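PDB 1WZZ: probable endoglucanase from Gluconacetobacter xylinus, which hydrolyses internal beta-1,4-glucosidic linkages of carboxymethyl-cellulose and related beta-glucans as a secreted family 8 glycoside hydrolase. Local coordinates for residues 324-327 with 328-332; 111-114 with 115-119. All coordinates share one frame; numbering follows the deposited sequence.

Contact 1: 324-327 with 328-332; sequences VYIA and RAEET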
ATOM      1  N   VAL A 324       9.818  -2.090   1.719  1.00 10.19           N
ATOM      2  CA  VAL A 324      10.742  -1.181   2.374  1.00 10.71           C
ATOM      3  C   VAL A 324      12.073  -1.105   1.596  1.00 11.24           C
ATOM      4  O   VAL A 324      12.681  -0.031   1.479  1.00 12.17           O
ATOM      5  CB  VAL A 324      11.015  -1.620   3.849  1.00 10.79           C
ATOM      6  CG1 VAL A 324      12.112  -0.737   4.459  1.00 12.68           C
ATOM      7  CG2 VAL A 324       9.712  -1.496   4.686  1.00 10.63           C
ATOM      8  N   TYR A 325      12.549  -2.238   1.079  1.00 12.64           N
ATOM      9  CA  TYR A 325      13.781  -2.192   0.281  1.00 12.42           C
ATOM     10  C   TYR A 325      13.591  -1.255  -0.922  1.00 12.70           C
ATOM     11  O   TYR A 325      14.506  -0.517  -1.288  1.00 14.50           O
ATOM     12  CB  TYR A 325      14.162  -3.593  -0.228  1.00 13.01           C
ATOM     13  CG  TYR A 325      14.960  -4.413   0.764  1.00 12.82           C
ATOM     14  CD1 TYR A 325      16.351  -4.505   0.665  1.00 13.42           C
ATOM     15  CD2 TYR A 325      14.322  -5.124   1.770  1.00 13.48           C
ATOM     16  CE1 TYR A 325      17.085  -5.302   1.558  1.00 13.93           C
ATOM     17  CE2 TYR A 325      15.046  -5.921   2.677  1.00 14.72           C
ATOM     18  CZ  TYR A 325      16.415  -6.000   2.555  1.00 13.54           C
ATOM     19  OH  TYR A 325      17.099  -6.797   3.455  1.00 14.88           O
ATOM     20  N   ILE A 326      12.403  -1.278  -1.520  1.00 13.59           N
ATOM     21  CA  ILE A 326      12.144  -0.404  -2.681  1.00 14.00           C
ATOM     22  C   ILE A 326      12.150   1.053  -2.227  1.00 13.93           C
ATOM     23  O   ILE A 326      12.763   1.915  -2.867  1.00 14.91           O
ATOM     24  CB  ILE A 326      10.771  -0.689  -3.326  1.00 14.88           C
ATOM     25  CG1 ILE A 326      10.610  -2.176  -3.648  1.00 20.21           C
ATOM     26  CG2 ILE A 326      10.594   0.209  -4.600  1.00 15.60           C
ATOM     27  CD1 ILE A 326      11.664  -2.717  -4.531  1.00 16.95           C
ATOM     28  N   ALA A 327      11.460   1.337  -1.120  1.00 12.71           N
ATOM     29  CA  ALA A 327      11.382   2.691  -0.604  1.00 12.71           C
ATOM     30  C   ALA A 327      12.753   3.231  -0.308  1.00 13.93           C
ATOM     31  O   ALA A 327      13.063   4.361  -0.642  1.00 16.19           O
ATOM     32  CB  ALA A 327      10.527   2.729   0.683  1.00 12.32           C
ATOM     33  N   ARG A 328      13.574   2.413   0.344  1.00 15.40           N
ATOM     34  CA  ARG A 328      14.916   2.847   0.683  1.00 16.80           C
ATOM     35  C   ARG A 328      15.731   3.111  -0.569  1.00 17.88           C
ATOM     36  O   ARG A 328      16.420   4.125  -0.651  1.00 20.68           O
ATOM     37  CB  ARG A 328      15.604   1.796   1.563  1.00 17.02           C
ATOM     38  CG  ARG A 328      16.989   2.202   2.043  1.00 21.59           C
ATOM     39  CD  ARG A 328      17.644   1.069   2.840  1.00 21.81           C
ATOM     40  NE  ARG A 328      17.849  -0.121   2.004  1.00 26.45           N
ATOM     41  CZ  ARG A 328      18.571  -1.179   2.365  1.00 26.97           C
ATOM     42  NH1 ARG A 328      18.691  -2.218   1.544  1.00 24.69           N
ATOM     43  NH2 ARG A 328      19.185  -1.189   3.542  1.00 25.99           N
ATOM     44  N   ALA A 329      15.637   2.221  -1.553  1.00 16.95           N
ATOM     45  CA  ALA A 329      16.408   2.382  -2.791  1.00 18.43           C
ATOM     46  C   ALA A 329      16.011   3.665  -3.513  1.00 20.53           C
ATOM     47  O   ALA A 329      16.862   4.361  -4.080  1.00 22.77           O
ATOM     48  CB  ALA A 329      16.196   1.193  -3.696  1.00 19.13           C
ATOM     49  N   GLU A 330      14.725   3.995  -3.493  1.00 20.49           N
ATOM     50  CA  GLU A 330      14.267   5.213  -4.165  1.00 21.64           C
ATOM     51  C   GLU A 330      14.382   6.506  -3.362  1.00 26.94           C
ATOM     52  O   GLU A 330      14.796   7.537  -3.904  1.00 27.52           O
ATOM     53  CB  GLU A 330      12.803   5.068  -4.594  1.00 18.90           C
ATOM     54  CG  GLU A 330      12.537   4.004  -5.665  1.00 15.77           C
ATOM     55  CD  GLU A 330      11.143   4.107  -6.254  1.00 19.62           C
ATOM     56  OE1 GLU A 330      10.780   3.275  -7.120  1.00 22.71           O
ATOM     57  OE2 GLU A 330      10.415   5.042  -5.875  1.00 21.06           O
ATOM     58  N   GLU A 331      13.995   6.459  -2.087  1.00 28.51           N
ATOM     59  CA  GLU A 331      14.004   7.648  -1.238  1.00 31.97           C
ATOM     60  C   GLU A 331      15.371   8.268  -1.040  1.00 34.85           C
ATOM     61  O   GLU A 331      15.508   9.501  -0.949  1.00 33.50           O
ATOM     62  CB  GLU A 331      13.391   7.325   0.137  1.00 31.43           C
ATOM     63  CG  GLU A 331      13.153   8.523   1.090  1.00 35.10           C
ATOM     64  CD  GLU A 331      14.431   9.065   1.750  1.00 36.91           C
ATOM     65  OE1 GLU A 331      15.418   8.309   1.869  1.00 37.50           O
ATOM     66  OE2 GLU A 331      14.436  10.247   2.184  1.00 38.57           O
ATOM     67  N   THR A 332      16.383   7.414  -0.960  1.00 36.66           N
ATOM     68  CA  THR A 332      17.753   7.879  -0.734  1.00 41.69           C
ATOM     69  C   THR A 332      18.382   8.545  -1.945  1.00 44.95           C
ATOM     70  O   THR A 332      19.536   8.966  -1.884  1.00 46.84           O
ATOM     71  CB  THR A 332      18.666   6.727  -0.277  1.00 40.44           C
ATOM     72  OG1 THR A 332      18.733   5.736  -1.305  1.00 41.52           O
ATOM     73  CG2 THR A 332      18.127   6.112   1.011  1.00 41.06           C
TER
HETATM   74  O   HOH W   1      17.271  -1.091  -0.707  1.00 24.27           O

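Contact 2: 111-114 with 115-119; sequences IALA and LGRAG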
ATOM      1  N   ILE A 111      -0.420  -1.307  -8.938  1.00 10.98           N
ATOM      2  CA  ILE A 111      -0.255  -1.779 -10.306  1.00 10.61           C
ATOM      3  C   ILE A 111       0.128  -0.611 -11.212  1.00 10.44           C
ATOM      4  O   ILE A 111       1.037  -0.739 -12.039  1.00  9.53           O
ATOM      5  CB  ILE A 111      -1.552  -2.471 -10.790  1.00  9.34           C
ATOM      6  CG1 ILE A 111      -1.712  -3.784 -10.028  1.00  9.29           C
ATOM      7  CG2 ILE A 111      -1.484  -2.725 -12.297  1.00 11.02           C
ATOM      8  CD1 ILE A 111      -3.085  -4.472 -10.249  1.00 10.86           C
ATOM      9  N   ALA A 112      -0.567   0.523 -11.070  1.00 10.80           N
ATOM     10  CA  ALA A 112      -0.229   1.704 -11.884  1.00 10.47           C
ATOM     11  C   ALA A 112       1.195   2.179 -11.579  1.00 10.53           C
ATOM     12  O   ALA A 112       1.923   2.583 -12.484  1.00 12.85           O
ATOM     13  CB  ALA A 112      -1.213   2.845 -11.625  1.00  9.57           C
ATOM     14  N   LEU A 113       1.573   2.187 -10.302  1.00  9.33           N
ATOM     15  CA  LEU A 113       2.927   2.594  -9.933  1.00 10.89           C
ATOM     16  C   LEU A 113       3.928   1.705 -10.661  1.00 10.60           C
ATOM     17  O   LEU A 113       4.871   2.201 -11.299  1.00 11.03           O
ATOM     18  CB  LEU A 113       3.138   2.445  -8.426  1.00 11.36           C
ATOM     19  CG  LEU A 113       4.573   2.756  -7.959  1.00 12.38           C
ATOM     20  CD1 LEU A 113       4.976   4.210  -8.261  1.00 13.05           C
ATOM     21  CD2 LEU A 113       4.612   2.497  -6.483  1.00 13.35           C
ATOM     22  N   ALA A 114       3.716   0.390 -10.561  1.00 10.98           N
ATOM     23  CA  ALA A 114       4.616  -0.592 -11.183  1.00 11.03           C
ATOM     24  C   ALA A 114       4.717  -0.367 -12.691  1.00 12.89           C
ATOM     25  O   ALA A 114       5.801  -0.441 -13.266  1.00 11.70           O
ATOM     26  CB  ALA A 114       4.127  -2.023 -10.899  1.00 11.55           C
ATOM     27  N   LEU A 115       3.583  -0.113 -13.330  1.00 11.87           N
ATOM     28  CA  LEU A 115       3.601   0.120 -14.787  1.00 11.25           C
ATOM     29  C   LEU A 115       4.360   1.384 -15.175  1.00 12.42           C
ATOM     30  O   LEU A 115       5.103   1.390 -16.167  1.00 12.07           O
ATOM     31  CB  LEU A 115       2.161   0.158 -15.307  1.00 10.07           C
ATOM     32  CG  LEU A 115       1.481  -1.230 -15.413  1.00 10.57           C
ATOM     33  CD1 LEU A 115      -0.057  -1.080 -15.472  1.00 12.45           C
ATOM     34  CD2 LEU A 115       1.988  -1.983 -16.680  1.00 14.82           C
ATOM     35  N   GLY A 116       4.189   2.462 -14.416  1.00 10.65           N
ATOM     36  CA  GLY A 116       4.940   3.667 -14.717  1.00 12.91           C
ATOM     37  C   GLY A 116       6.426   3.391 -14.515  1.00 16.69           C
ATOM     38  O   GLY A 116       7.239   3.815 -15.317  1.00 16.04           O
ATOM     39  N   ARG A 117       6.789   2.656 -13.458  1.00 14.66           N
ATOM     40  CA  ARG A 117       8.198   2.361 -13.208  1.00 14.30           C
ATOM     41  C   ARG A 117       8.771   1.469 -14.308  1.00 13.52           C
ATOM     42  O   ARG A 117       9.890   1.706 -14.776  1.00 16.66           O
ATOM     43  CB  ARG A 117       8.386   1.669 -11.850  1.00 14.56           C
ATOM     44  CG  ARG A 117       8.053   2.565 -10.627  1.00 16.52           C
ATOM     45  CD  ARG A 117       9.135   3.608 -10.411  1.00 17.68           C
ATOM     46  NE  ARG A 117       9.049   4.300  -9.119  1.00 19.49           N
ATOM     47  CZ  ARG A 117       8.441   5.469  -8.927  1.00 21.64           C
ATOM     48  NH1 ARG A 117       7.832   6.088  -9.932  1.00 18.41           N
ATOM     49  NH2 ARG A 117       8.524   6.076  -7.743  1.00 18.84           N
ATOM     50  N   ALA A 118       7.998   0.456 -14.706  1.00 13.29           N
ATOM     51  CA  ALA A 118       8.428  -0.489 -15.747  1.00 12.42           C
ATOM     52  C   ALA A 118       8.509   0.213 -17.087  1.00 14.54           C
ATOM     53  O   ALA A 118       9.396  -0.055 -17.880  1.00 14.31           O
ATOM     54  CB  ALA A 118       7.447  -1.684 -15.841  1.00 13.66           C
ATOM     55  N   GLY A 119       7.563   1.102 -17.350  1.00 14.62           N
ATOM     56  CA  GLY A 119       7.588   1.828 -18.622  1.00 15.45           C
ATOM     57  C   GLY A 119       8.879   2.600 -18.819  1.00 17.77           C
ATOM     58  O   GLY A 119       9.469   2.597 -19.909  1.00 18.95           O
TER

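Contact 1: 324-327 with 328-332
Arg328 runs back alongside Tyr325, one turn earlier on helix 315-331, and the two side chains point the same way. The arginine begins over the backbone, its CB 3.4 Å from Val324 O, the carbonyl that also accepts the Arg328 N-H. With CG anti to the backbone N (chi1 -176°) and CD continuing the extended line, the chain leaves the helix surface before the bend at chi3 (63°) turns NE and the guanidinium back toward the tyrosine. There NH1 comes to 3.4 Å from Tyr325 CD1 and 3.5 Å from CE1, the two planes standing 81° apart. NH1 also gives a hydrogen bond to a water lying in the guanidinium plane, 2.9 Å from NH1. That water in turn donates to Tyr325 O, which thus serves both the water and the Ala329 N-H. Leu306 and Ala18 also touch the arginine, and the phenol OH of Tyr325 bonds to Pro307 O. On another side of the helix, Ile326 CG2 lies 4.0 Å from Glu330 OE1, whose charge is met by Arg117 while OE2 takes the indole N-H of Trp247. At the end of the helix Thr332 OG1 bonds to Arg328 O (2.9 Å), backing up a weak backbone bond from Thr332 N. The i to i+4 ladder and the threonine hydroxyl turned back onto the preceding turn mark the C-terminal end of the last helix of the (alpha/alpha)6 barrel.

Contact 2: 111-114 with 115-119
Leu115 opens the segment by lying side by side with Ile111, its CD1 3.9 Å from Ile111 CG2. The leucine CG, anti to its carbonyl carbon (chi1 -76°), passes 3.4 Å from Ile111 O, the acceptor of the Leu115 N-H, and Met55, Phe67 and Trp71 touch it. Gly116 follows with a backbone bond to Ala112 O (3.0 Å). Helix 105-122 is one of the barrel helices of this (alpha/alpha)6 fold, in contact here with helices 48-61, 64-77 and 125-142, and Ile111 sits about 8 Å, side chain to side chain, from Glu49, the proton donor by similarity. Arg117 then folds back at chi2 (-73°), its CG 3.3 Å from Leu113 O, and brings its guanidinium against the leucine: Leu113 CD1 covers one face over the centre, 3.7 Å from CZ. NE forms a salt bridge with Glu330, and NH1 a weak hydrogen bond with Gln179, whose amide also donates to Leu113 O. A methionine in place of Arg117 would probably leave Glu330 without its charged mate and Leu113 CD1 without the flat group it covers. Ala118 rests its CB 3.3 Å from Ala114 O, the acceptor of its own N-H, and touches Phe67 and Tyr127.

How the contacts relate
Contact 2 belongs to the buried interior, contact 1 to a partly exposed helix end, and each is a local stretch of a different helix: 105-122 for contact 2, 315-331 for contact 1. Their centres are 16 Å apart, yet they meet directly, since Glu330 OE1 and Arg117 NE form a salt bridge of 2.8 Å that ties the two helices together. The chemistry follows the setting. Contact 2 is mainly aliphatic, with one arginine that is paired outside its own helix; contact 1 is richer in polar groups, with a bridging water, a guanidinium, a carboxylate and a hydroxyl near the chain terminus. Contact 2 comes near the probable catalytic residues, whereas contact 1 lies away from them.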